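Local coordinates for outer membrane protein SusF (Bacteroides thetaiotaomicron, PDB 4FE9) that binds starch at the bacterial cell surface through its carbohydrate-binding modules, before the polysaccharide is taken into the periplasm for degradation, at residues A37-D42 / V136-Q141; D222-W227 / N249-V254; A147-G152 / I194-A199; A66-T71 / S116-A121. All coordinates share one frame; numbering follows the deposited sequence.

Interaction 1: A37-D42 / V136-Q141; sequences ASIVMD and VSITLQ. With EDO (1,2-ethanediol), chain D.
A parallel pairing of the short strand 38-40 with the end of strand 128-141 brings Ile39 against Leu140 and Val40 against Gln141. Four backbone bonds zip the two chains together; the straightest runs from Ile39 N to Thr139 O (3.0 Å), and Gln141 N returns to Ile39 O at 2.8 Å. Beta-branched Ile39, Val40 and Thr139 suit the extended backbone, and apolar Ile39 and Leu140 suit the side covered by helix 92-102; Val40 sits on the other, mixed face among Ser38, Thr139 and Gln141. With chi1 at -67°, Ile39 swings CG2 away from its own N and over to Leu140 CD1 (3.9 Å), the side chains crossing at a slant. Met41, its chain bent at chi2 and chi3, comes back over that leucine, CG 4.0 Å from Leu140 CD2 and SD near its CD1. Parallel strands cannot be joined by a tight hairpin, and here 93 residues lie between the two segments; the pairing belongs to the mixed sheet that precedes the first carbohydrate-binding module, in a sequence family of the immunoglobulin-like E-set clan. From the helix, Leu95 touches Ile39 and Asp96 touches both Leu140 and Met41. Were Leu140 cut back to an alanine, Ile39 CG2 and the bent methionine chain would probably lose their shared partner and a gap open beneath the helix. On the mixed face a water donates to Ile39 O (2.8 Å) and bonds Thr139 OG1. Gln141 runs alongside Val40, its OE1 3.9 Å from Val40 CG2, while NE2 bonds Ser108 OG and, weakly, an ethanediol probably left from crystallisation.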
loop_
_atom_site.group_PDB
_atom_site.type_symbol
_atom_site.label_atom_id
_atom_site.label_comp_id
_atom_site.label_asym_id
_atom_site.label_seq_id
_atom_site.Cartn_x
_atom_site.Cartn_y
_atom_site.Cartn_z
ATOM N N ALA A 37 8.876 -14.148 32.025
ATOM C CA ALA A 37 7.788 -14.467 31.089
ATOM C C ALA A 37 6.998 -13.225 30.646
ATOM O O ALA A 37 6.363 -13.227 29.597
ATOM C CB ALA A 37 6.845 -15.538 31.692
ATOM N N SER A 38 7.164 -12.123 31.387
ATOM C CA SER A 38 6.363 -10.930 31.169
ATOM C C SER A 38 7.226 -9.706 31.295
ATOM O O SER A 38 7.242 -9.071 32.347
ATOM C CB SER A 38 5.230 -10.844 32.208
ATOM O OG SER A 38 4.372 -11.951 32.117
ATOM N N ILE A 39 7.955 -9.374 30.231
ATOM C CA ILE A 39 9.029 -8.403 30.320
ATOM C C ILE A 39 8.516 -6.973 29.967
ATOM O O ILE A 39 7.758 -6.799 29.027
ATOM C CB ILE A 39 10.135 -8.774 29.343
ATOM C CG1 ILE A 39 10.791 -10.061 29.767
ATOM C CG2 ILE A 39 11.180 -7.629 29.221
ATOM C CD1 ILE A 39 11.507 -10.759 28.614
ATOM N N VAL A 40 8.829 -6.002 30.819
ATOM C CA VAL A 40 8.495 -4.588 30.554
ATOM C C VAL A 40 9.781 -3.813 30.393
ATOM O O VAL A 40 10.534 -3.666 31.335
ATOM C CB VAL A 40 7.665 -3.970 31.759
ATOM C CG1 VAL A 40 7.490 -2.458 31.577
ATOM C CG2 VAL A 40 6.302 -4.640 31.864
ATOM N N MET A 41 10.090 -3.405 29.184
ATOM C CA MET A 41 11.445 -2.923 28.896
ATOM C C MET A 41 11.738 -1.671 29.743
ATOM O O MET A 41 12.872 -1.457 30.185
ATOM C CB MET A 41 11.608 -2.603 27.409
ATOM C CG MET A 41 11.693 -3.821 26.511
ATOM S SD MET A 41 13.013 -4.912 27.033
ATOM C CE MET A 41 14.446 -3.864 26.717
ATOM N N ASP A 42 10.721 -0.836 29.947
ATOM C CA ASP A 42 10.902 0.376 30.775
ATOM C C ASP A 42 11.537 -0.003 32.092
ATOM O O ASP A 42 12.431 0.672 32.569
ATOM C CB ASP A 42 9.561 1.046 31.038
ATOM C CG ASP A 42 9.122 1.934 29.907
ATOM O OD1 ASP A 42 9.985 2.415 29.132
ATOM O OD2 ASP A 42 7.906 2.155 29.778
ATOM N N VAL A 136 6.192 -22.654 23.769
ATOM C CA VAL A 136 5.811 -21.889 24.948
ATOM C C VAL A 136 5.735 -20.386 24.591
ATOM O O VAL A 136 6.151 -19.992 23.487
ATOM C CB VAL A 136 6.809 -22.098 26.114
ATOM C CG1 VAL A 136 6.897 -23.616 26.490
ATOM C CG2 VAL A 136 8.179 -21.572 25.760
ATOM N N SER A 137 5.156 -19.581 25.501
ATOM C CA SER A 137 4.762 -18.159 25.225
ATOM C C SER A 137 5.398 -17.318 26.273
ATOM O O SER A 137 5.359 -17.674 27.449
ATOM C CB SER A 137 3.248 -17.941 25.387
ATOM O OG SER A 137 2.535 -18.570 24.375
ATOM N N ILE A 138 5.922 -16.160 25.860
ATOM C CA ILE A 138 6.159 -15.069 26.768
ATOM C C ILE A 138 5.668 -13.773 26.095
ATOM O O ILE A 138 5.188 -13.792 24.933
ATOM C CB ILE A 138 7.667 -14.930 27.113
ATOM C CG1 ILE A 138 8.449 -14.544 25.865
ATOM C CG2 ILE A 138 8.240 -16.274 27.708
ATOM C CD1 ILE A 138 9.799 -14.009 26.181
ATOM N N THR A 139 5.685 -12.687 26.850
ATOM C CA THR A 139 5.395 -11.378 26.285
ATOM C C THR A 139 6.430 -10.356 26.687
ATOM O O THR A 139 7.200 -10.574 27.634
ATOM C CB THR A 139 4.061 -10.881 26.741
ATOM O OG1 THR A 139 4.131 -10.554 28.143
ATOM C CG2 THR A 139 2.974 -11.946 26.473
ATOM N N LEU A 140 6.559 -9.323 25.852
ATOM C CA LEU A 140 7.524 -8.276 26.074
ATOM C C LEU A 140 6.888 -6.955 25.621
ATOM O O LEU A 140 6.221 -6.897 24.576
ATOM C CB LEU A 140 8.820 -8.538 25.270
ATOM C CG LEU A 140 9.949 -7.495 25.352
ATOM C CD1 LEU A 140 11.358 -8.128 25.335
ATOM C CD2 LEU A 140 9.831 -6.456 24.232
ATOM N N GLN A 141 7.075 -5.923 26.411
ATOM C CA GLN A 141 6.563 -4.609 26.060
ATOM C C GLN A 141 7.718 -3.672 25.820
ATOM O O GLN A 141 8.458 -3.331 26.755
ATOM C CB GLN A 141 5.696 -4.061 27.199
ATOM C CG GLN A 141 5.125 -2.639 26.907
ATOM C CD GLN A 141 4.516 -2.008 28.144
ATOM O OE1 GLN A 141 4.255 -2.682 29.117
ATOM N NE2 GLN A 141 4.359 -0.715 28.126
HETATM C C1 EDO D . 4.135 0.655 31.543
HETATM O O1 EDO D . 3.684 1.497 30.464
HETATM C C2 EDO D . 5.653 0.720 31.621
HETATM O O2 EDO D . 6.106 2.083 31.429
HETATM O O HOH W 1 5.214 -7.921 28.779
HETATM O O HOH W 2 8.127 -0.948 28.697
#

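Interaction 2: D222-W227 / N249-V254; sequences DNFVSW and NYRFTV. With EDO (1,2-ethanediol), chain E.
Strand 222-224 runs antiparallel to strand 251-254 at an angle of 160°, with Asn223 and Phe252 as the hydrogen-bonded pair: Phe252 N gives to Asn223 O at 3.0 Å and Asn223 N to Phe252 O at 3.2 Å. Farther along, Val225 N points almost straight at Tyr250 O, though it meets that oxygen from above the carbonyl plane. Arg251 links two side chains of the opposite strand. Its chain bends at chi2 and leads the guanidinium back to the opposing strand, where NH1 reaches Asp222 OD1 in a 2.6 Å salt bridge. The carboxylate approaches at the guanidinium edge with its own plane perpendicular to it. CZ meanwhile stands 4.3 Å from the centroid of the Phe224 ring and only 8° off the ring normal, a cation-pi contact in which the guanidinium rises steeply over the ring, NE above its face, and is not stacked flat. Arginine suits the place because one charged group can serve both a carboxylate at its edge and an aromatic ring. Phe252 lays its ring against Asn223, whose CB is 3.6 Å from Phe252 CE1. In the asparagine amide, ND2 bonds Asp218 OD1, while OD1 takes a weak bond from Phe224 N. Beyond the strand pairing, Trp227 directs its edge at the face of Tyr250, the centroids 5.3 Å apart and the planes at 74°, a T-shaped stack. Tyr250 and Arg251 both face Asp246, forming a G1 beta bulge at the start of strand 251-256, which joins the outermost strand 222-224 to the antiparallel sheet of the first starch-binding module.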
loop_
_atom_site.group_PDB
_atom_site.type_symbol
_atom_site.label_atom_id
_atom_site.label_comp_id
_atom_site.label_asym_id
_atom_site.label_seq_id
_atom_site.Cartn_x
_atom_site.Cartn_y
_atom_site.Cartn_z
ATOM N N ASP A 222 13.274 2.284 4.404
ATOM C CA ASP A 222 12.165 1.619 5.120
ATOM C C ASP A 222 12.730 0.974 6.390
ATOM O O ASP A 222 13.469 -0.011 6.311
ATOM C CB ASP A 222 11.516 0.560 4.212
ATOM C CG ASP A 222 10.375 -0.251 4.918
ATOM O OD1 ASP A 222 9.981 0.048 6.096
ATOM O OD2 ASP A 222 9.805 -1.123 4.231
ATOM N N ASN A 223 12.574 1.665 7.517
ATOM C CA ASN A 223 13.213 1.225 8.744
ATOM C C ASN A 223 12.596 1.852 9.991
ATOM O O ASN A 223 11.645 2.610 9.900
ATOM C CB ASN A 223 14.698 1.531 8.697
ATOM C CG ASN A 223 15.523 0.483 9.430
ATOM O OD1 ASN A 223 15.008 -0.255 10.275
ATOM N ND2 ASN A 223 16.806 0.426 9.122
ATOM N N PHE A 224 13.213 1.596 11.134
ATOM C CA PHE A 224 12.751 2.132 12.396
ATOM C C PHE A 224 13.253 3.539 12.584
ATOM O O PHE A 224 14.380 3.861 12.204
ATOM C CB PHE A 224 13.241 1.242 13.559
ATOM C CG PHE A 224 12.463 -0.046 13.702
ATOM C CD1 PHE A 224 11.129 -0.022 14.054
ATOM C CD2 PHE A 224 13.046 -1.274 13.351
ATOM C CE1 PHE A 224 10.374 -1.202 14.082
ATOM C CE2 PHE A 224 12.325 -2.473 13.468
ATOM C CZ PHE A 224 11.012 -2.442 13.885
ATOM N N VAL A 225 12.497 4.332 13.320
ATOM C CA VAL A 225 12.980 5.622 13.788
ATOM C C VAL A 225 13.626 5.496 15.137
ATOM O O VAL A 225 13.036 4.939 16.049
ATOM C CB VAL A 225 11.809 6.612 13.885
ATOM C CG1 VAL A 225 12.284 7.962 14.462
ATOM C CG2 VAL A 225 11.176 6.781 12.527
ATOM N N SER A 226 14.723 6.211 15.333
ATOM C CA SER A 226 15.403 6.229 16.590
ATOM C C SER A 226 15.304 7.623 17.234
ATOM O O SER A 226 15.280 8.644 16.520
ATOM C CB SER A 226 16.875 5.881 16.370
ATOM O OG SER A 226 17.629 6.221 17.512
ATOM N N TRP A 227 15.228 7.660 18.560
ATOM C CA TRP A 227 15.202 8.909 19.285
ATOM C C TRP A 227 16.376 9.043 20.184
ATOM O O TRP A 227 16.384 9.879 21.081
ATOM C CB TRP A 227 13.901 9.063 20.103
ATOM C CG TRP A 227 13.594 7.882 20.997
ATOM C CD1 TRP A 227 14.020 7.687 22.285
ATOM C CD2 TRP A 227 12.726 6.804 20.694
ATOM N NE1 TRP A 227 13.474 6.531 22.789
ATOM C CE2 TRP A 227 12.654 5.986 21.843
ATOM C CE3 TRP A 227 12.035 6.408 19.536
ATOM C CZ2 TRP A 227 11.916 4.833 21.876
ATOM C CZ3 TRP A 227 11.290 5.293 19.586
ATOM C CH2 TRP A 227 11.296 4.458 20.735
ATOM N N ASN A 249 3.930 3.482 15.511
ATOM C CA ASN A 249 4.922 2.406 15.329
ATOM C C ASN A 249 6.377 2.866 15.231
ATOM O O ASN A 249 7.278 2.057 15.385
ATOM C CB ASN A 249 4.567 1.551 14.127
ATOM C CG ASN A 249 3.221 0.916 14.269
ATOM O OD1 ASN A 249 2.973 0.181 15.243
ATOM N ND2 ASN A 249 2.280 1.337 13.425
ATOM N N TYR A 250 6.587 4.184 15.108
ATOM C CA TYR A 250 7.959 4.785 14.895
ATOM C C TYR A 250 8.749 4.141 13.766
ATOM O O TYR A 250 9.740 3.449 13.992
ATOM C CB TYR A 250 8.764 4.828 16.178
ATOM C CG TYR A 250 8.427 6.012 17.006
ATOM C CD1 TYR A 250 7.226 6.057 17.726
ATOM C CD2 TYR A 250 9.156 7.191 16.873
ATOM C CE1 TYR A 250 6.811 7.241 18.369
ATOM C CE2 TYR A 250 8.759 8.369 17.527
ATOM C CZ TYR A 250 7.569 8.404 18.213
ATOM O OH TYR A 250 7.243 9.543 18.912
ATOM N N ARG A 251 8.226 4.275 12.574
ATOM C CA ARG A 251 8.859 3.740 11.394
ATOM C C ARG A 251 8.780 4.839 10.348
ATOM O O ARG A 251 7.871 5.675 10.407
ATOM C CB ARG A 251 8.078 2.525 10.884
ATOM C CG ARG A 251 8.624 1.167 11.433
ATOM C CD ARG A 251 8.449 0.013 10.399
ATOM N NE ARG A 251 9.457 -1.010 10.611
ATOM C CZ ARG A 251 10.363 -1.371 9.719
ATOM N NH1 ARG A 251 10.271 -0.951 8.470
ATOM N NH2 ARG A 251 11.246 -2.303 10.031
ATOM N N PHE A 252 9.668 4.772 9.342
ATOM C CA PHE A 252 9.654 5.721 8.242
ATOM C C PHE A 252 9.810 4.957 6.949
ATOM O O PHE A 252 10.380 3.852 6.937
ATOM C CB PHE A 252 10.781 6.716 8.410
ATOM C CG PHE A 252 12.147 6.146 8.095
ATOM C CD1 PHE A 252 12.969 5.672 9.119
ATOM C CD2 PHE A 252 12.583 6.041 6.770
ATOM C CE1 PHE A 252 14.226 5.112 8.830
ATOM C CE2 PHE A 252 13.812 5.471 6.460
ATOM C CZ PHE A 252 14.650 5.014 7.484
ATOM N N THR A 253 9.209 5.463 5.877
ATOM C CA THR A 253 9.614 5.068 4.531
ATOM C C THR A 253 9.945 6.308 3.700
ATOM O O THR A 253 9.460 7.408 3.983
ATOM C CB THR A 253 8.515 4.326 3.816
ATOM O OG1 THR A 253 7.347 5.139 3.819
ATOM C CG2 THR A 253 8.227 2.945 4.509
ATOM N N VAL A 254 10.789 6.117 2.695
ATOM C CA VAL A 254 10.980 7.078 1.642
ATOM C C VAL A 254 10.717 6.372 0.332
ATOM O O VAL A 254 11.401 5.399 0.015
ATOM C CB VAL A 254 12.406 7.586 1.635
ATOM C CG1 VAL A 254 12.571 8.664 0.553
ATOM C CG2 VAL A 254 12.774 8.174 3.048
HETATM C C1 EDO E . 6.178 4.129 7.964
HETATM O O1 EDO E . 5.650 2.808 7.985
HETATM C C2 EDO E . 5.216 5.049 7.241
HETATM O O2 EDO E . 4.924 4.499 5.957
#

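Interaction 3: A147-G152 / I194-A199; sequences AVDPDG and IFPASA
Asp149 reaches across to Pro196, Ala197 and Ser198 from the first residue of a type I beta turn, Asp149 to Gly152, which leads into strand 153-157 of the first carbohydrate-binding module. Its CB lies 3.9 Å from CB of Pro196, the residue that ends the neighbouring strand 191-196. From there CG extends anti to the backbone N (chi1 -167°), which carries the carboxylate over the start of the 3-10 segment 197-199. OD1 is gripped twice by one residue: Ser198 OG donates to it at 2.7 Å, nearly in line with the C-O bond, and Ser198 N donates at 3.0 Å from above the carboxylate plane. Serine fits because its short side chain and its own backbone N-H can converge on a single oxygen. These two donors would be expected to stabilise the negative charge. OD2 turns the other way, back to its own turn, where its anti lone pair takes Asp151 N at 2.9 Å. That bond makes an Asx turn inside the beta turn and fixes the rotation of the carboxylate, so aspartate holds both its own turn and the 3-10 segment opposite. Outside the two segments, Tyr153 OH bonds Asp149 N, and the Tyr153 side chain also packs on Pro196. Gly152, with phi positive at 90° and psi -161°, closes the turn with backbone angles at which a CB would press on the preceding carbonyl oxygen; its own O accepts Ala197 N at 2.9 Å. Alanine is small enough for the narrow place beside the turn, where Ala197 CB sits 3.5 Å from Asp151 CB.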
loop_
_atom_site.group_PDB
_atom_site.type_symbol
_atom_site.label_atom_id
_atom_site.label_comp_id
_atom_site.label_asym_id
_atom_site.label_seq_id
_atom_site.Cartn_x
_atom_site.Cartn_y
_atom_site.Cartn_z
ATOM N N ALA A 147 6.442 11.089 23.379
ATOM C CA ALA A 147 5.109 11.697 23.238
ATOM C C ALA A 147 4.908 12.262 21.822
ATOM O O ALA A 147 5.857 12.659 21.170
ATOM C CB ALA A 147 4.929 12.810 24.280
ATOM N N VAL A 148 3.678 12.233 21.336
ATOM C CA VAL A 148 3.333 12.910 20.095
ATOM C C VAL A 148 3.379 14.433 20.283
ATOM O O VAL A 148 2.929 14.947 21.302
ATOM C CB VAL A 148 1.928 12.485 19.591
ATOM C CG1 VAL A 148 1.567 13.268 18.347
ATOM C CG2 VAL A 148 1.919 10.997 19.271
ATOM N N ASP A 149 4.136 15.116 19.431
ATOM C CA ASP A 149 4.257 16.582 19.562
ATOM C C ASP A 149 2.946 17.223 19.084
ATOM O O ASP A 149 2.481 16.907 18.006
ATOM C CB ASP A 149 5.443 17.101 18.740
ATOM C CG ASP A 149 5.815 18.539 19.092
ATOM O OD1 ASP A 149 6.933 18.759 19.606
ATOM O OD2 ASP A 149 4.948 19.430 18.959
ATOM N N PRO A 150 2.284 18.032 19.961
ATOM C CA PRO A 150 0.955 18.611 19.595
ATOM C C PRO A 150 1.033 19.544 18.362
ATOM O O PRO A 150 0.074 19.636 17.591
ATOM C CB PRO A 150 0.549 19.422 20.850
ATOM C CG PRO A 150 1.798 19.542 21.702
ATOM C CD PRO A 150 2.654 18.324 21.366
ATOM N N ASP A 151 2.212 20.081 18.095
ATOM C CA ASP A 151 2.395 20.960 16.958
ATOM C C ASP A 151 3.046 20.259 15.757
ATOM O O ASP A 151 3.439 20.906 14.810
ATOM C CB ASP A 151 3.214 22.172 17.371
ATOM C CG ASP A 151 2.516 23.003 18.434
ATOM O OD1 ASP A 151 1.419 23.506 18.142
ATOM O OD2 ASP A 151 2.979 23.002 19.606
ATOM N N GLY A 152 3.156 18.940 15.801
ATOM C CA GLY A 152 3.523 18.180 14.592
ATOM C C GLY A 152 5.029 17.994 14.414
ATOM O O GLY A 152 5.795 18.114 15.362
ATOM N N ILE A 194 14.042 14.079 11.195
ATOM C CA ILE A 194 12.720 14.523 11.537
ATOM C C ILE A 194 12.763 15.183 12.895
ATOM O O ILE A 194 13.420 14.692 13.804
ATOM C CB ILE A 194 11.780 13.353 11.616
ATOM C CG1 ILE A 194 11.668 12.670 10.255
ATOM C CG2 ILE A 194 10.382 13.798 12.070
ATOM C CD1 ILE A 194 11.142 11.213 10.364
ATOM N N PHE A 195 12.187 16.359 13.005
ATOM C CA PHE A 195 12.184 17.047 14.289
ATOM C C PHE A 195 10.769 17.263 14.744
ATOM O O PHE A 195 9.937 17.696 13.968
ATOM C CB PHE A 195 12.919 18.383 14.188
ATOM C CG PHE A 195 14.394 18.239 14.027
ATOM C CD1 PHE A 195 14.947 17.984 12.771
ATOM C CD2 PHE A 195 15.208 18.183 15.130
ATOM C CE1 PHE A 195 16.303 17.731 12.638
ATOM C CE2 PHE A 195 16.557 17.920 15.002
ATOM C CZ PHE A 195 17.111 17.773 13.757
ATOM N N PRO A 196 10.485 16.969 16.029
ATOM C CA PRO A 196 9.255 17.484 16.606
ATOM C C PRO A 196 9.254 19.016 16.597
ATOM O O PRO A 196 10.299 19.638 16.776
ATOM C CB PRO A 196 9.284 16.950 18.055
ATOM C CG PRO A 196 10.682 16.665 18.332
ATOM C CD PRO A 196 11.338 16.304 17.029
ATOM N N ALA A 197 8.083 19.607 16.426
ATOM C CA ALA A 197 7.940 21.082 16.411
ATOM C C ALA A 197 8.610 21.770 17.605
ATOM O O ALA A 197 9.179 22.854 17.460
ATOM C CB ALA A 197 6.462 21.476 16.319
ATOM N N SER A 198 8.614 21.111 18.763
ATOM C CA SER A 198 9.172 21.737 19.966
ATOM C C SER A 198 10.720 21.806 19.939
ATOM O O SER A 198 11.330 22.519 20.742
ATOM C CB SER A 198 8.705 21.001 21.226
ATOM O OG SER A 198 8.993 19.600 21.129
ATOM N N ALA A 199 11.342 21.085 19.002
ATOM C CA ALA A 199 12.817 21.141 18.839
ATOM C C ALA A 199 13.290 22.396 18.069
ATOM O O ALA A 199 14.503 22.631 17.914
ATOM C CB ALA A 199 13.316 19.886 18.144
#

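Interaction 4: A66-T71 / S116-A121; sequences AVNSLT and SINASA
Asn68 ND2 bridges two side chains of the opposite strand, giving one N-H to Asn118 OD1 and the other to Ser120 OG, each at 2.9 Å. Both acceptors lie within a few degrees of the Asn68 amide plane, so the pair of bonds holds this amide against rotation about chi2. The Asn118 amide is turned 73° to it and receives the hydrogen from above its own carbonyl plane. Asparagine suits position 68 because one nitrogen offers two hydrogens spread widely enough for two neighbours on the same face. Behind these groups is a classic beta bulge: Asn68 N and Ser69 N both donate to Asn118 O, at 2.7 Å and 3.2 Å, the second arriving in plane on a lone pair. The extra residue shifts the antiparallel register by one between Val67 and Ser69. With CG swung away from its own N, Asn118 reaches across to Asn68 ND2, and OD1 also accepts from Gln130 NE2 of strand 128-141. A leucine in place of Asn118 would probably leave both Asn68 ND2 and Gln130 NE2 without this acceptor and let the Asn68 amide turn more easily. On the same face a water joins Ser69 OG to Ser116 O. The other face is apolar: Ile117 sends CG2 to Val67 CG1 (3.8 Å) and CG1 to Leu70 CD1 (4.0 Å), bridging the bulge with its two branches. Phe88 of strand 87-91 packs on Val67 and Ile117, Phe80 on Val67 and Leu70, while strand 128-141 flanks strand 111-122, with Leu131 against Ala119.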
loop_
_atom_site.group_PDB
_atom_site.type_symbol
_atom_site.label_atom_id
_atom_site.label_comp_id
_atom_site.label_asym_id
_atom_site.label_seq_id
_atom_site.Cartn_x
_atom_site.Cartn_y
_atom_site.Cartn_z
ATOM N N ALA A 66 21.275 -30.929 22.402
ATOM C CA ALA A 66 21.712 -29.956 21.397
ATOM C C ALA A 66 20.518 -29.222 20.868
ATOM O O ALA A 66 19.486 -29.836 20.576
ATOM C CB ALA A 66 22.446 -30.662 20.237
ATOM N N VAL A 67 20.691 -27.939 20.587
ATOM C CA VAL A 67 19.577 -27.142 20.078
ATOM C C VAL A 67 19.731 -26.894 18.616
ATOM O O VAL A 67 20.686 -26.267 18.203
ATOM C CB VAL A 67 19.393 -25.783 20.882
ATOM C CG1 VAL A 67 18.171 -25.030 20.396
ATOM C CG2 VAL A 67 19.246 -26.070 22.333
ATOM N N ASN A 68 18.860 -27.524 17.812
ATOM C CA ASN A 68 18.910 -27.426 16.336
ATOM C C ASN A 68 18.334 -26.102 15.857
ATOM O O ASN A 68 18.725 -25.591 14.822
ATOM C CB ASN A 68 18.087 -28.572 15.670
ATOM C CG ASN A 68 18.489 -29.917 16.154
ATOM O OD1 ASN A 68 19.685 -30.197 16.302
ATOM N ND2 ASN A 68 17.507 -30.711 16.579
ATOM N N SER A 69 17.318 -25.603 16.542
ATOM C CA SER A 69 16.845 -24.246 16.223
ATOM C C SER A 69 15.999 -23.679 17.337
ATOM O O SER A 69 15.475 -24.432 18.138
ATOM C CB SER A 69 16.085 -24.231 14.896
ATOM O OG SER A 69 14.833 -24.865 15.011
ATOM N N LEU A 70 16.134 -22.376 17.565
ATOM C CA LEU A 70 15.239 -21.671 18.486
ATOM C C LEU A 70 14.628 -20.499 17.760
ATOM O O LEU A 70 15.341 -19.625 17.278
ATOM C CB LEU A 70 16.015 -21.189 19.700
ATOM C CG LEU A 70 15.214 -20.475 20.798
ATOM C CD1 LEU A 70 15.881 -20.607 22.144
ATOM C CD2 LEU A 70 15.079 -19.029 20.441
ATOM N N THR A 71 13.339 -20.555 17.519
ATOM C CA THR A 71 12.725 -19.529 16.719
ATOM C C THR A 71 11.685 -18.746 17.520
ATOM O O THR A 71 11.214 -19.215 18.530
ATOM C CB THR A 71 12.116 -20.098 15.417
ATOM O OG1 THR A 71 10.937 -20.829 15.718
ATOM C CG2 THR A 71 13.068 -21.002 14.739
ATOM N N SER A 116 9.703 -21.560 19.810
ATOM C CA SER A 116 9.754 -22.938 19.327
ATOM C C SER A 116 11.188 -23.431 19.392
ATOM O O SER A 116 12.043 -22.910 18.668
ATOM C CB SER A 116 9.282 -22.976 17.867
ATOM O OG SER A 116 8.846 -24.262 17.497
ATOM N N ILE A 117 11.467 -24.402 20.274
ATOM C CA ILE A 117 12.814 -24.986 20.388
ATOM C C ILE A 117 12.859 -26.399 19.813
ATOM O O ILE A 117 12.039 -27.248 20.166
ATOM C CB ILE A 117 13.305 -25.043 21.835
ATOM C CG1 ILE A 117 13.287 -23.639 22.465
ATOM C CG2 ILE A 117 14.729 -25.593 21.872
ATOM C CD1 ILE A 117 13.582 -23.626 23.942
ATOM N N ASN A 118 13.666 -26.578 18.789
ATOM C CA ASN A 118 13.848 -27.890 18.178
ATOM C C ASN A 118 15.163 -28.458 18.711
ATOM O O ASN A 118 16.250 -27.887 18.456
ATOM C CB ASN A 118 13.888 -27.741 16.634
ATOM C CG ASN A 118 14.011 -29.069 15.909
ATOM O OD1 ASN A 118 14.761 -29.982 16.329
ATOM N ND2 ASN A 118 13.361 -29.157 14.771
ATOM N N ALA A 119 15.064 -29.426 19.626
ATOM C CA ALA A 119 16.255 -29.977 20.243
ATOM C C ALA A 119 16.471 -31.455 19.864
ATOM O O ALA A 119 15.534 -32.148 19.450
ATOM C CB ALA A 119 16.187 -29.821 21.776
ATOM N N SER A 120 17.699 -31.932 20.090
ATOM C CA SER A 120 18.035 -33.351 19.964
ATOM C C SER A 120 18.799 -33.830 21.171
ATOM O O SER A 120 19.481 -33.054 21.844
ATOM C CB SER A 120 18.865 -33.606 18.697
ATOM O OG SER A 120 18.076 -33.412 17.545
ATOM N N ALA A 121 18.673 -35.111 21.464
ATOM C CA ALA A 121 19.475 -35.741 22.513
ATOM C C ALA A 121 20.741 -36.280 21.854
ATOM O O ALA A 121 20.668 -36.877 20.808
ATOM C CB ALA A 121 18.688 -36.887 23.144
HETATM O O HOH W 3 12.545 -24.041 16.272
#

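Interactions 1 and 4 share the mixed sheet that precedes the first carbohydrate-binding module: strands 111-122 and 128-141, consecutive in the chain and neighbours in the sheet, carry one side of each contact, and the nearest atoms of the two contacts are about 5 Å apart, without touching. Interactions 2 and 3 belong to the antiparallel sheet of that module, with centres 15 Å apart, and meet where Tyr250 OH packs 4.1 Å from Ala147 O. The side chain of Phe195 in interaction 3 is about 5 Å from a bound glucose unit, that of Phe252 in interaction 2 about 13 Å from the bound sugar. Between the two sheets, interactions 1 and 2 approach to about 8 Å at their nearest atoms without touching.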